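Local structure of UDP-N-acetylenolpyruvoylglucosamine reductase (Listeria monocytogenes, 3TX1) at residues P240-V245 against T313-I318; K234-Y239 against A278-N283; N89-D94 against A287-Y292. The protein catalyses the NADPH-dependent reduction of UDP-N-acetylenolpyruvoylglucosamine to UDP-N-acetylmuramate, an FAD-requiring step of peptidoglycan biosynthesis in cell wall formation. One frame throughout, in Å; residues are numbered along the deposited sequence.

Contact 1: residues P240-V245 against T313-I318. With FAD (flavin-adenine dinucleotide), chain B; SO4 (sulfate ion), chain E.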
loop_
_atom_site.group_PDB
_atom_site.type_symbol
_atom_site.label_atom_id
_atom_site.label_comp_id
_atom_site.label_asym_id
_atom_site.label_seq_id
_atom_site.Cartn_x
_atom_site.Cartn_y
_atom_site.Cartn_z
ATOM N N PRO A 240 2.004 6.808 13.090
ATOM C CA PRO A 240 2.128 5.805 12.041
ATOM C C PRO A 240 0.955 4.845 12.199
ATOM O O PRO A 240 0.492 4.648 13.313
ATOM C CB PRO A 240 3.474 5.115 12.339
ATOM C CG PRO A 240 3.870 5.567 13.706
ATOM C CD PRO A 240 3.196 6.882 13.952
ATOM N N SER A 241 0.430 4.319 11.095
ATOM C CA SER A 241 -0.672 3.333 11.159
ATOM C C SER A 241 -0.748 2.647 9.827
ATOM O O SER A 241 -0.002 3.001 8.904
ATOM C CB SER A 241 -2.047 3.976 11.447
ATOM O OG SER A 241 -2.639 4.580 10.290
ATOM N N CYS A 242 -1.591 1.625 9.732
ATOM C CA CYS A 242 -1.895 1.088 8.415
ATOM C C CYS A 242 -3.178 1.877 8.155
ATOM O O CYS A 242 -3.396 2.947 8.781
ATOM C CB CYS A 242 -2.016 -0.443 8.391
ATOM S SG CYS A 242 -2.919 -1.270 9.725
ATOM N N GLY A 243 -4.069 1.475 7.283
ATOM C CA GLY A 243 -5.186 2.432 7.223
ATOM C C GLY A 243 -6.325 2.023 8.102
ATOM O O GLY A 243 -6.170 1.718 9.281
ATOM N N SER A 244 -7.480 2.001 7.481
ATOM C CA SER A 244 -8.618 1.459 8.110
ATOM C C SER A 244 -8.192 -0.014 8.139
ATOM O O SER A 244 -7.872 -0.584 7.114
ATOM C CB SER A 244 -9.836 1.687 7.223
ATOM O OG SER A 244 -11.034 1.759 7.979
ATOM N N VAL A 245 -8.118 -0.591 9.327
ATOM C CA VAL A 245 -7.717 -1.977 9.519
ATOM C C VAL A 245 -8.695 -3.033 8.946
ATOM O O VAL A 245 -8.270 -4.078 8.526
ATOM C CB VAL A 245 -7.457 -2.247 11.044
ATOM C CG1 VAL A 245 -7.376 -3.734 11.345
ATOM C CG2 VAL A 245 -6.179 -1.580 11.529
ATOM N N THR A 313 -9.994 -8.401 7.972
ATOM C CA THR A 313 -8.985 -7.385 7.759
ATOM C C THR A 313 -8.960 -6.876 6.304
ATOM O O THR A 313 -9.182 -7.633 5.358
ATOM C CB THR A 313 -7.588 -7.901 8.132
ATOM O OG1 THR A 313 -7.350 -9.116 7.436
ATOM C CG2 THR A 313 -7.475 -8.189 9.599
ATOM N N GLU A 314 -8.756 -5.582 6.140
ATOM C CA GLU A 314 -8.543 -5.001 4.838
ATOM C C GLU A 314 -7.029 -5.045 4.649
ATOM O O GLU A 314 -6.545 -5.571 3.657
ATOM C CB GLU A 314 -9.139 -3.581 4.766
ATOM C CG GLU A 314 -8.463 -2.547 3.845
ATOM C CD GLU A 314 -8.603 -2.788 2.337
ATOM O OE1 GLU A 314 -8.556 -1.797 1.551
ATOM O OE2 GLU A 314 -8.746 -3.951 1.912
ATOM N N VAL A 315 -6.291 -4.543 5.631
ATOM C CA VAL A 315 -4.835 -4.555 5.636
ATOM C C VAL A 315 -4.239 -5.975 5.400
ATOM O O VAL A 315 -4.766 -6.979 5.921
ATOM C CB VAL A 315 -4.365 -4.012 6.993
ATOM C CG1 VAL A 315 -4.691 -5.006 8.113
ATOM C CG2 VAL A 315 -2.877 -3.738 6.981
ATOM N N LYS A 316 -3.149 -6.067 4.629
ATOM C CA LYS A 316 -2.518 -7.376 4.305
ATOM C C LYS A 316 -1.659 -7.838 5.441
ATOM O O LYS A 316 -0.960 -7.017 6.053
ATOM C CB LYS A 316 -1.570 -7.308 3.091
ATOM C CG LYS A 316 -2.141 -6.778 1.801
ATOM C CD LYS A 316 -3.227 -7.679 1.268
ATOM C CE LYS A 316 -3.838 -7.011 0.040
ATOM N NZ LYS A 316 -4.955 -7.811 -0.545
ATOM N N ILE A 317 -1.648 -9.154 5.641
ATOM C CA ILE A 317 -0.886 -9.815 6.684
ATOM C C ILE A 317 0.138 -10.744 6.055
ATOM O O ILE A 317 -0.250 -11.666 5.335
ATOM C CB ILE A 317 -1.821 -10.651 7.599
ATOM C CG1 ILE A 317 -2.498 -9.758 8.648
ATOM C CG2 ILE A 317 -1.069 -11.774 8.312
ATOM C CD1 ILE A 317 -3.670 -8.958 8.140
ATOM N N ILE A 318 1.433 -10.527 6.324
ATOM C CA ILE A 318 2.495 -11.360 5.711
ATOM C C ILE A 318 3.716 -11.598 6.611
ATOM O O ILE A 318 4.000 -10.792 7.511
ATOM C CB ILE A 318 3.004 -10.783 4.373
ATOM C CG1 ILE A 318 3.627 -9.408 4.610
ATOM C CG2 ILE A 318 1.903 -10.758 3.315
ATOM C CD1 ILE A 318 4.423 -8.878 3.449
HETATM P PA FAD B . 2.002 -1.776 0.595
HETATM O O1A FAD B . 3.491 -1.703 0.583
HETATM O O2A FAD B . 1.262 -1.606 1.891
HETATM O O5B FAD B . 1.543 -3.209 0.056
HETATM C C5B FAD B . 0.213 -3.188 -0.451
HETATM C C4B FAD B . -0.066 -4.356 -1.373
HETATM O O4B FAD B . 0.275 -4.026 -2.710
HETATM C C3B FAD B . 0.671 -5.641 -1.066
HETATM O O3B FAD B . -0.148 -6.713 -1.594
HETATM C C2B FAD B . 1.914 -5.473 -1.939
HETATM O O2B FAD B . 2.666 -6.652 -2.283
HETATM C C1B FAD B . 1.290 -4.906 -3.181
HETATM N N9A FAD B . 2.243 -4.063 -3.880
HETATM C C8A FAD B . 2.919 -3.008 -3.401
HETATM N N7A FAD B . 3.634 -2.445 -4.416
HETATM C C5A FAD B . 3.411 -3.127 -5.562
HETATM C C6A FAD B . 3.861 -3.112 -6.978
HETATM N N6A FAD B . 4.751 -2.205 -7.470
HETATM N N1A FAD B . 3.344 -4.051 -7.800
HETATM C C2A FAD B . 2.469 -4.960 -7.390
HETATM N N3A FAD B . 2.042 -5.067 -6.131
HETATM C C4A FAD B . 2.473 -4.198 -5.189
HETATM N N1 FAD B . -6.305 3.104 0.931
HETATM C C2 FAD B . -7.348 3.573 0.202
HETATM O O2 FAD B . -7.720 2.946 -0.803
HETATM N N3 FAD B . -8.002 4.711 0.472
HETATM C C4 FAD B . -7.718 5.486 1.510
HETATM O O4 FAD B . -8.378 6.522 1.753
HETATM C C4X FAD B . -6.597 5.040 2.350
HETATM N N5 FAD B . -6.239 5.762 3.408
HETATM C C5X FAD B . -5.226 5.399 4.208
HETATM C C6 FAD B . -4.904 6.218 5.280
HETATM C C7 FAD B . -3.859 5.901 6.106
HETATM C C7M FAD B . -3.531 6.791 7.276
HETATM C C8 FAD B . -3.094 4.671 5.798
HETATM C C8M FAD B . -1.953 4.250 6.652
HETATM C C9 FAD B . -3.411 3.866 4.738
HETATM C C9A FAD B . -4.469 4.185 3.922
HETATM N N10 FAD B . -4.809 3.384 2.804
HETATM C C10 FAD B . -5.887 3.795 1.999
HETATM C "C1'" FAD B . -4.069 2.139 2.525
HETATM C "C2'" FAD B . -2.898 2.377 1.599
HETATM O "O2'" FAD B . -2.569 3.763 1.567
HETATM C "C3'" FAD B . -3.225 1.959 0.178
HETATM O "O3'" FAD B . -3.663 0.608 0.246
HETATM C "C4'" FAD B . -1.978 2.071 -0.694
HETATM O "O4'" FAD B . -2.319 2.192 -2.082
HETATM C "C5'" FAD B . -0.990 0.942 -0.457
HETATM O "O5'" FAD B . 0.272 1.409 -0.869
HETATM P P FAD B . 1.646 0.742 -0.463
HETATM O O1P FAD B . 2.602 1.181 -1.512
HETATM O O2P FAD B . 1.844 1.148 0.958
HETATM O O3P FAD B . 1.385 -0.801 -0.501
HETATM S S SO4 E . -3.191 -10.128 -2.957
HETATM O O1 SO4 E . -2.793 -10.275 -4.381
HETATM O O2 SO4 E . -4.322 -9.174 -2.857
HETATM O O3 SO4 E . -3.577 -11.452 -2.414
HETATM O O4 SO4 E . -2.054 -9.623 -2.150
#

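Contact 2: residues K234-Y239 against A278-N283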
loop_
_atom_site.group_PDB
_atom_site.type_symbol
_atom_site.label_atom_id
_atom_site.label_comp_id
_atom_site.label_asym_id
_atom_site.label_seq_id
_atom_site.Cartn_x
_atom_site.Cartn_y
_atom_site.Cartn_z
ATOM N N LYS A 234 -10.898 13.403 10.495
ATOM C CA LYS A 234 -11.315 12.101 10.945
ATOM C C LYS A 234 -10.285 11.021 11.089
ATOM O O LYS A 234 -10.595 9.943 11.558
ATOM C CB LYS A 234 -12.403 11.622 10.015
ATOM C CG LYS A 234 -13.683 12.431 10.162
ATOM C CD LYS A 234 -14.746 11.841 9.260
ATOM C CE LYS A 234 -16.146 12.115 9.775
ATOM N NZ LYS A 234 -17.064 11.188 9.050
ATOM N N GLN A 235 -9.053 11.306 10.707
ATOM C CA GLN A 235 -8.027 10.303 10.729
ATOM C C GLN A 235 -6.801 10.716 11.487
ATOM O O GLN A 235 -6.463 11.900 11.494
ATOM C CB GLN A 235 -7.659 9.974 9.322
ATOM C CG GLN A 235 -8.831 9.348 8.630
ATOM C CD GLN A 235 -8.525 8.863 7.235
ATOM O OE1 GLN A 235 -7.384 8.946 6.728
ATOM N NE2 GLN A 235 -9.553 8.305 6.607
ATOM N N PRO A 236 -6.165 9.750 12.186
ATOM C CA PRO A 236 -4.923 10.059 12.875
ATOM C C PRO A 236 -3.833 10.053 11.834
ATOM O O PRO A 236 -3.343 8.982 11.471
ATOM C CB PRO A 236 -4.717 8.871 13.819
ATOM C CG PRO A 236 -5.715 7.845 13.466
ATOM C CD PRO A 236 -6.575 8.339 12.350
ATOM N N LEU A 237 -3.484 11.204 11.279
ATOM C CA LEU A 237 -2.427 11.190 10.274
ATOM C C LEU A 237 -1.078 11.426 10.946
ATOM O O LEU A 237 -0.026 11.135 10.365
ATOM C CB LEU A 237 -2.695 12.208 9.180
ATOM C CG LEU A 237 -4.017 12.168 8.401
ATOM C CD1 LEU A 237 -4.008 13.298 7.351
ATOM C CD2 LEU A 237 -4.356 10.783 7.803
ATOM N N GLU A 238 -1.136 11.932 12.181
ATOM C CA GLU A 238 0.045 12.204 12.986
ATOM C C GLU A 238 0.784 10.904 13.367
ATOM O O GLU A 238 2.019 10.877 13.382
ATOM C CB GLU A 238 -0.302 13.061 14.228
ATOM C CG GLU A 238 -1.399 12.527 15.180
ATOM C CD GLU A 238 -2.858 12.843 14.758
ATOM O OE1 GLU A 238 -3.700 12.959 15.679
ATOM O OE2 GLU A 238 -3.189 12.995 13.537
ATOM N N TYR A 239 0.043 9.819 13.605
ATOM C CA TYR A 239 0.659 8.575 14.053
ATOM C C TYR A 239 0.935 7.609 12.956
ATOM O O TYR A 239 0.169 7.538 12.007
ATOM C CB TYR A 239 -0.257 7.836 15.019
ATOM C CG TYR A 239 -0.410 8.544 16.312
ATOM C CD1 TYR A 239 -1.558 9.259 16.571
ATOM C CD2 TYR A 239 0.610 8.545 17.246
ATOM C CE1 TYR A 239 -1.706 9.949 17.737
ATOM C CE2 TYR A 239 0.471 9.217 18.423
ATOM C CZ TYR A 239 -0.695 9.923 18.652
ATOM O OH TYR A 239 -0.884 10.636 19.800
ATOM N N ALA A 278 -11.889 4.733 15.487
ATOM C CA ALA A 278 -11.758 3.406 16.071
ATOM C C ALA A 278 -11.358 2.323 15.107
ATOM O O ALA A 278 -10.966 1.265 15.561
ATOM C CB ALA A 278 -13.000 3.003 16.823
ATOM N N GLY A 279 -11.450 2.562 13.792
ATOM C CA GLY A 279 -11.091 1.534 12.802
ATOM C C GLY A 279 -9.616 1.540 12.410
ATOM O O GLY A 279 -9.202 0.794 11.513
ATOM N N PHE A 280 -8.843 2.387 13.092
ATOM C CA PHE A 280 -7.411 2.529 12.916
ATOM C C PHE A 280 -6.655 2.069 14.147
ATOM O O PHE A 280 -6.990 2.432 15.280
ATOM C CB PHE A 280 -7.053 3.988 12.799
ATOM C CG PHE A 280 -7.142 4.546 11.423
ATOM C CD1 PHE A 280 -8.370 4.692 10.780
ATOM C CD2 PHE A 280 -6.019 5.063 10.818
ATOM C CE1 PHE A 280 -8.462 5.264 9.502
ATOM C CE2 PHE A 280 -6.118 5.669 9.562
ATOM C CZ PHE A 280 -7.339 5.767 8.896
ATOM N N ILE A 281 -5.595 1.308 13.928
ATOM C CA ILE A 281 -4.741 0.947 15.039
ATOM C C ILE A 281 -3.470 1.791 14.896
ATOM O O ILE A 281 -2.673 1.569 13.983
ATOM C CB ILE A 281 -4.449 -0.551 15.029
ATOM C CG1 ILE A 281 -5.734 -1.274 15.369
ATOM C CG2 ILE A 281 -3.378 -0.907 16.042
ATOM C CD1 ILE A 281 -5.621 -2.770 15.286
ATOM N N VAL A 282 -3.307 2.769 15.773
ATOM C CA VAL A 282 -2.140 3.635 15.714
ATOM C C VAL A 282 -0.956 3.114 16.539
ATOM O O VAL A 282 -1.119 2.350 17.466
ATOM C CB VAL A 282 -2.463 5.060 16.208
ATOM C CG1 VAL A 282 -3.547 5.662 15.364
ATOM C CG2 VAL A 282 -2.895 5.020 17.666
ATOM N N ASN A 283 0.222 3.640 16.245
ATOM C CA ASN A 283 1.466 3.249 16.861
ATOM C C ASN A 283 1.864 4.360 17.774
ATOM O O ASN A 283 2.536 5.296 17.351
ATOM C CB ASN A 283 2.516 3.116 15.759
ATOM C CG ASN A 283 3.845 2.613 16.250
ATOM O OD1 ASN A 283 4.103 2.505 17.460
ATOM N ND2 ASN A 283 4.714 2.274 15.296
#

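Contact 3: residues N89-D94 against A287-Y292. With FAD (flavin-adenine dinucleotide), chain B.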
loop_
_atom_site.group_PDB
_atom_site.type_symbol
_atom_site.label_atom_id
_atom_site.label_comp_id
_atom_site.label_asym_id
_atom_site.label_seq_id
_atom_site.Cartn_x
_atom_site.Cartn_y
_atom_site.Cartn_z
ATOM N N ASN A 89 -0.344 -0.373 3.791
ATOM C CA ASN A 89 -1.487 -1.286 3.838
ATOM C C ASN A 89 -1.100 -2.735 4.161
ATOM O O ASN A 89 -1.736 -3.681 3.687
ATOM C CB ASN A 89 -2.253 -1.285 2.544
ATOM C CG ASN A 89 -3.596 -1.947 2.696
ATOM O OD1 ASN A 89 -4.095 -2.029 3.813
ATOM N ND2 ASN A 89 -4.212 -2.402 1.584
ATOM N N LEU A 90 -0.036 -2.905 4.945
ATOM C CA LEU A 90 0.331 -4.224 5.424
ATOM C C LEU A 90 1.136 -4.191 6.721
ATOM O O LEU A 90 1.732 -3.120 7.115
ATOM C CB LEU A 90 0.994 -5.077 4.343
ATOM C CG LEU A 90 2.349 -4.696 3.774
ATOM C CD1 LEU A 90 3.415 -4.815 4.849
ATOM C CD2 LEU A 90 2.678 -5.628 2.617
ATOM N N ILE A 91 0.966 -5.358 7.344
ATOM C CA ILE A 91 1.585 -5.801 8.538
ATOM C C ILE A 91 2.289 -7.079 8.147
ATOM O O ILE A 91 1.747 -7.987 7.522
ATOM C CB ILE A 91 0.551 -6.061 9.644
ATOM C CG1 ILE A 91 -0.209 -4.766 9.939
ATOM C CG2 ILE A 91 1.227 -6.616 10.900
ATOM C CD1 ILE A 91 -1.381 -4.957 10.868
ATOM N N ILE A 92 3.547 -7.034 8.510
ATOM C CA ILE A 92 4.636 -8.023 8.386
ATOM C C ILE A 92 5.014 -8.535 9.757
ATOM O O ILE A 92 5.620 -7.799 10.530
ATOM C CB ILE A 92 5.956 -7.463 7.814
ATOM C CG1 ILE A 92 5.777 -6.850 6.431
ATOM C CG2 ILE A 92 6.983 -8.583 7.709
ATOM C CD1 ILE A 92 6.749 -5.718 6.190
ATOM N N LYS A 93 4.724 -9.810 10.020
ATOM C CA LYS A 93 5.014 -10.452 11.315
ATOM C C LYS A 93 6.475 -10.344 11.671
ATOM O O LYS A 93 7.296 -10.194 10.802
ATOM C CB LYS A 93 4.583 -11.912 11.288
ATOM C CG LYS A 93 3.121 -12.046 10.897
ATOM C CD LYS A 93 2.593 -13.471 10.991
ATOM C CE LYS A 93 1.081 -13.470 10.770
ATOM N NZ LYS A 93 0.498 -14.827 10.953
ATOM N N ASP A 94 6.791 -10.400 12.955
ATOM C CA ASP A 94 8.176 -10.309 13.426
ATOM C C ASP A 94 9.045 -11.534 13.025
ATOM O O ASP A 94 10.281 -11.428 12.948
ATOM C CB ASP A 94 8.204 -9.998 14.935
ATOM C CG ASP A 94 7.468 -8.683 15.282
ATOM O OD1 ASP A 94 7.713 -7.644 14.635
ATOM O OD2 ASP A 94 6.644 -8.666 16.208
ATOM N N ALA A 287 5.532 0.274 18.814
ATOM C CA ALA A 287 4.676 -0.871 18.552
ATOM C C ALA A 287 5.437 -1.959 17.734
ATOM O O ALA A 287 6.421 -1.666 17.011
ATOM C CB ALA A 287 3.407 -0.442 17.826
ATOM N N THR A 288 5.006 -3.212 17.870
ATOM C CA THR A 288 5.591 -4.283 17.077
ATOM C C THR A 288 4.477 -4.936 16.303
ATOM O O THR A 288 3.283 -4.780 16.666
ATOM C CB THR A 288 6.178 -5.331 17.995
ATOM O OG1 THR A 288 5.122 -5.883 18.796
ATOM C CG2 THR A 288 7.171 -4.673 18.888
ATOM N N ALA A 289 4.835 -5.689 15.266
ATOM C CA ALA A 289 3.835 -6.427 14.511
ATOM C C ALA A 289 3.057 -7.374 15.447
ATOM O O ALA A 289 1.823 -7.551 15.302
ATOM C CB ALA A 289 4.490 -7.186 13.374
ATOM N N THR A 290 3.755 -7.964 16.426
ATOM C CA THR A 290 3.070 -8.808 17.382
ATOM C C THR A 290 1.949 -7.988 18.011
ATOM O O THR A 290 0.788 -8.439 18.037
ATOM C CB THR A 290 3.994 -9.359 18.469
ATOM O OG1 THR A 290 5.144 -9.920 17.857
ATOM C CG2 THR A 290 3.300 -10.447 19.260
ATOM N N ASP A 291 2.278 -6.775 18.471
ATOM C CA ASP A 291 1.264 -5.892 19.077
ATOM C C ASP A 291 0.105 -5.689 18.145
ATOM O O ASP A 291 -1.043 -5.782 18.569
ATOM C CB ASP A 291 1.810 -4.523 19.429
ATOM C CG ASP A 291 2.859 -4.564 20.503
ATOM O OD1 ASP A 291 2.752 -5.389 21.451
ATOM O OD2 ASP A 291 3.797 -3.751 20.379
ATOM N N TYR A 292 0.385 -5.390 16.879
ATOM C CA TYR A 292 -0.715 -5.225 15.910
ATOM C C TYR A 292 -1.604 -6.463 15.783
ATOM O O TYR A 292 -2.825 -6.340 15.937
ATOM C CB TYR A 292 -0.216 -4.769 14.547
ATOM C CG TYR A 292 -0.135 -3.256 14.401
ATOM C CD1 TYR A 292 0.943 -2.523 14.927
ATOM C CD2 TYR A 292 -1.141 -2.547 13.719
ATOM C CE1 TYR A 292 1.017 -1.137 14.791
ATOM C CE2 TYR A 292 -1.074 -1.161 13.591
ATOM C CZ TYR A 292 0.018 -0.461 14.128
ATOM O OH TYR A 292 0.079 0.933 13.975
HETATM P PA FAD B . 2.002 -1.776 0.595
HETATM O O1A FAD B . 3.491 -1.703 0.583
HETATM O O2A FAD B . 1.262 -1.606 1.891
HETATM O O5B FAD B . 1.543 -3.209 0.056
HETATM C C5B FAD B . 0.213 -3.188 -0.451
HETATM C C4B FAD B . -0.066 -4.356 -1.373
HETATM O O4B FAD B . 0.275 -4.026 -2.710
HETATM C C3B FAD B . 0.671 -5.641 -1.066
HETATM O O3B FAD B . -0.148 -6.713 -1.594
HETATM C C2B FAD B . 1.914 -5.473 -1.939
HETATM O O2B FAD B . 2.666 -6.652 -2.283
HETATM C C1B FAD B . 1.290 -4.906 -3.181
HETATM N N9A FAD B . 2.243 -4.063 -3.880
HETATM C C8A FAD B . 2.919 -3.008 -3.401
HETATM N N7A FAD B . 3.634 -2.445 -4.416
HETATM C C5A FAD B . 3.411 -3.127 -5.562
HETATM C C6A FAD B . 3.861 -3.112 -6.978
HETATM N N6A FAD B . 4.751 -2.205 -7.470
HETATM N N1A FAD B . 3.344 -4.051 -7.800
HETATM C C2A FAD B . 2.469 -4.960 -7.390
HETATM N N3A FAD B . 2.042 -5.067 -6.131
HETATM C C4A FAD B . 2.473 -4.198 -5.189
HETATM N N1 FAD B . -6.305 3.104 0.931
HETATM C C2 FAD B . -7.348 3.573 0.202
HETATM O O2 FAD B . -7.720 2.946 -0.803
HETATM N N3 FAD B . -8.002 4.711 0.472
HETATM C C4 FAD B . -7.718 5.486 1.510
HETATM O O4 FAD B . -8.378 6.522 1.753
HETATM C C4X FAD B . -6.597 5.040 2.350
HETATM N N5 FAD B . -6.239 5.762 3.408
HETATM C C5X FAD B . -5.226 5.399 4.208
HETATM C C6 FAD B . -4.904 6.218 5.280
HETATM C C7 FAD B . -3.859 5.901 6.106
HETATM C C7M FAD B . -3.531 6.791 7.276
HETATM C C8 FAD B . -3.094 4.671 5.798
HETATM C C8M FAD B . -1.953 4.250 6.652
HETATM C C9 FAD B . -3.411 3.866 4.738
HETATM C C9A FAD B . -4.469 4.185 3.922
HETATM N N10 FAD B . -4.809 3.384 2.804
HETATM C C10 FAD B . -5.887 3.795 1.999
HETATM C "C1'" FAD B . -4.069 2.139 2.525
HETATM C "C2'" FAD B . -2.898 2.377 1.599
HETATM O "O2'" FAD B . -2.569 3.763 1.567
HETATM C "C3'" FAD B . -3.225 1.959 0.178
HETATM O "O3'" FAD B . -3.663 0.608 0.246
HETATM C "C4'" FAD B . -1.978 2.071 -0.694
HETATM O "O4'" FAD B . -2.319 2.192 -2.082
HETATM C "C5'" FAD B . -0.990 0.942 -0.457
HETATM O "O5'" FAD B . 0.272 1.409 -0.869
HETATM P P FAD B . 1.646 0.742 -0.463
HETATM O O1P FAD B . 2.602 1.181 -1.512
HETATM O O2P FAD B . 1.844 1.148 0.958
HETATM O O3P FAD B . 1.385 -0.801 -0.501
#

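Contact 1: residues P240-V245 against T313-I318
Val245 and Glu314 are joined by the one hydrogen bond of this contact: Glu314 N donates to Val245 O over 2.9 Å. The same oxygen receives a weaker CA-H contact from Thr313. Behind this backbone clasp lies the close-packed side. A chi1 of 69° leaves Val315 CG2 anti to the backbone N, and this methyl meets Cys242, 3.7 Å from both its CB and its SG. The other methyl, Val315 CG1, faces Val245 CG1 more distantly, at 4.4 Å. Ile296 of helix 289-307 and Ile91 extend the apolar packing.

The polar side is looser. Ser244 touches the opposite segment through its carbonyl O, which lies beside Glu314 CG, while its hydroxyl keeps apart. A bend at chi2 carries the Glu314 carboxylate away, toward Arg194 and a bound glycerol that OE1 hydrogen-bonds. Gly243 passes close to the flavin, its CA 3.4 Å from C9 of FAD. The packing and the backbone bond bring together the segments that carry Ser244, predicted as the proton donor, and Glu314, also predicted to be catalytic, consistent with the flavin-side active site of the MurB family.

Contact 2: residues K234-Y239 against A278-N283
Asn283, whose backbone O lies 3.8 Å from CD2 of Tyr239, has a side-chain oxygen held by two groups at once: OD1 accepts from the backbone N of Gly285 and of Ala287. Its other end is fixed too, since ND2 donates to Thr49 O. CG stands anti to the backbone N (chi1 -176°), which carries the amide away from residues 234-239 and leaves the main chain to face the tyrosine. With both ends engaged, the amide has little freedom to flip.

No hydrogen bond crosses between the segments themselves; they are joined by a row of apolar contacts, and Pro236 is the wedge at its middle. Its CD sits over one face of the Phe280 ring, a CH-pi contact 3.9 Å from the centroid and 21° off the normal, displaced toward the rim near CD2. One atom further round the proline ring, CG meets Val282 CG1 at 3.6 Å. Tyr239 then continues the row, its CB packing against Val282 CB at 3.7 Å. At the other end the extended Gln235 brings CD to within 3.7 Å of Phe280 CZ, with amide and ring planes 48° apart, while OE1 takes a hydrogen bond from Arg231.

Gln235 and Phe280 also border the FAD, so this packing forms part of the wall of the flavin pocket. Residues 234-239 leave the end of helix 217-234 and pass over strand 281-283, an outer strand of a three-stranded antiparallel sheet. That strand hydrogen-bonds to Gln272 through Val282, and Ile281, turned the other way, packs on Leu295 and Ile296 of helix 289-307.

Contact 3: residues N89-D94 against A287-Y292
Asp94, two residues beyond strand 90-92, reaches to the first turn of helix 289-307, where Thr288 and Asp291 form a capping box. Its side chain leaves CB with CG anti to the carbonyl carbon (chi1 -58°), which directs the carboxylate at the helix start. Asp94 CG lies 3.8 Å from Ala289 CB. From there the branches part: OD1 lies 3.5 Å from Ala289 CB, whereas OD2 reaches Thr290 and is gripped twice. Thr290 OG1 donates over 2.6 Å to the anti lone pair of Asp94 OD2, and Thr290 N donates to the same oxygen over 3.0 Å from above the carboxylate plane. Asp94 is poorly ordered, so these distances deserve some latitude. The N-H of Thr290 in the first turn gives the carboxylate a direct hydrogen bond, and the helix dipole would probably favour its charge there.

Next to this polar join, Ala289 CB also faces Ile91, whose CD1 approaches CD2 of Tyr292 at 3.7 Å, the two side chains crossing at about a right angle; Ile91 is modelled in two conformers, so the exact approach is doubtful. Just before the strand, Asn89 N hydrogen-bonds O2A, a phosphate oxygen of FAD, so residues 89-94 join the cofactor to the C-terminal part of the protein. In the capping box itself the bonds run both ways: Thr288 N donates to Asp291 OD2, and Asp291 N returns a 3.0 Å bond to Thr288 OG1 that is close to straight, at 165°.

Overall arrangement
Residues 89-94, in the FAD-binding part of the chain, open the widest loop, closed by contact 3 after 192 intervening residues, when 287-292, at the start of helix 289-307, come back to them. Contact 2 is nested inside: the chain leaves helix 217-234 and is met again by strand 281-283. Contact 1 crosses both, since residues 240-245 lie within both loops while their partner, 313-318, follows helix 289-307. Residues 240-245 also bond to 278-283 through Val245 with Gly279 and Pro240 with Asn283, and strand 316-318 pairs in parallel with 90-92. The C-terminal region is thereby tied to the FAD-binding region, with FAD touching all three contacts.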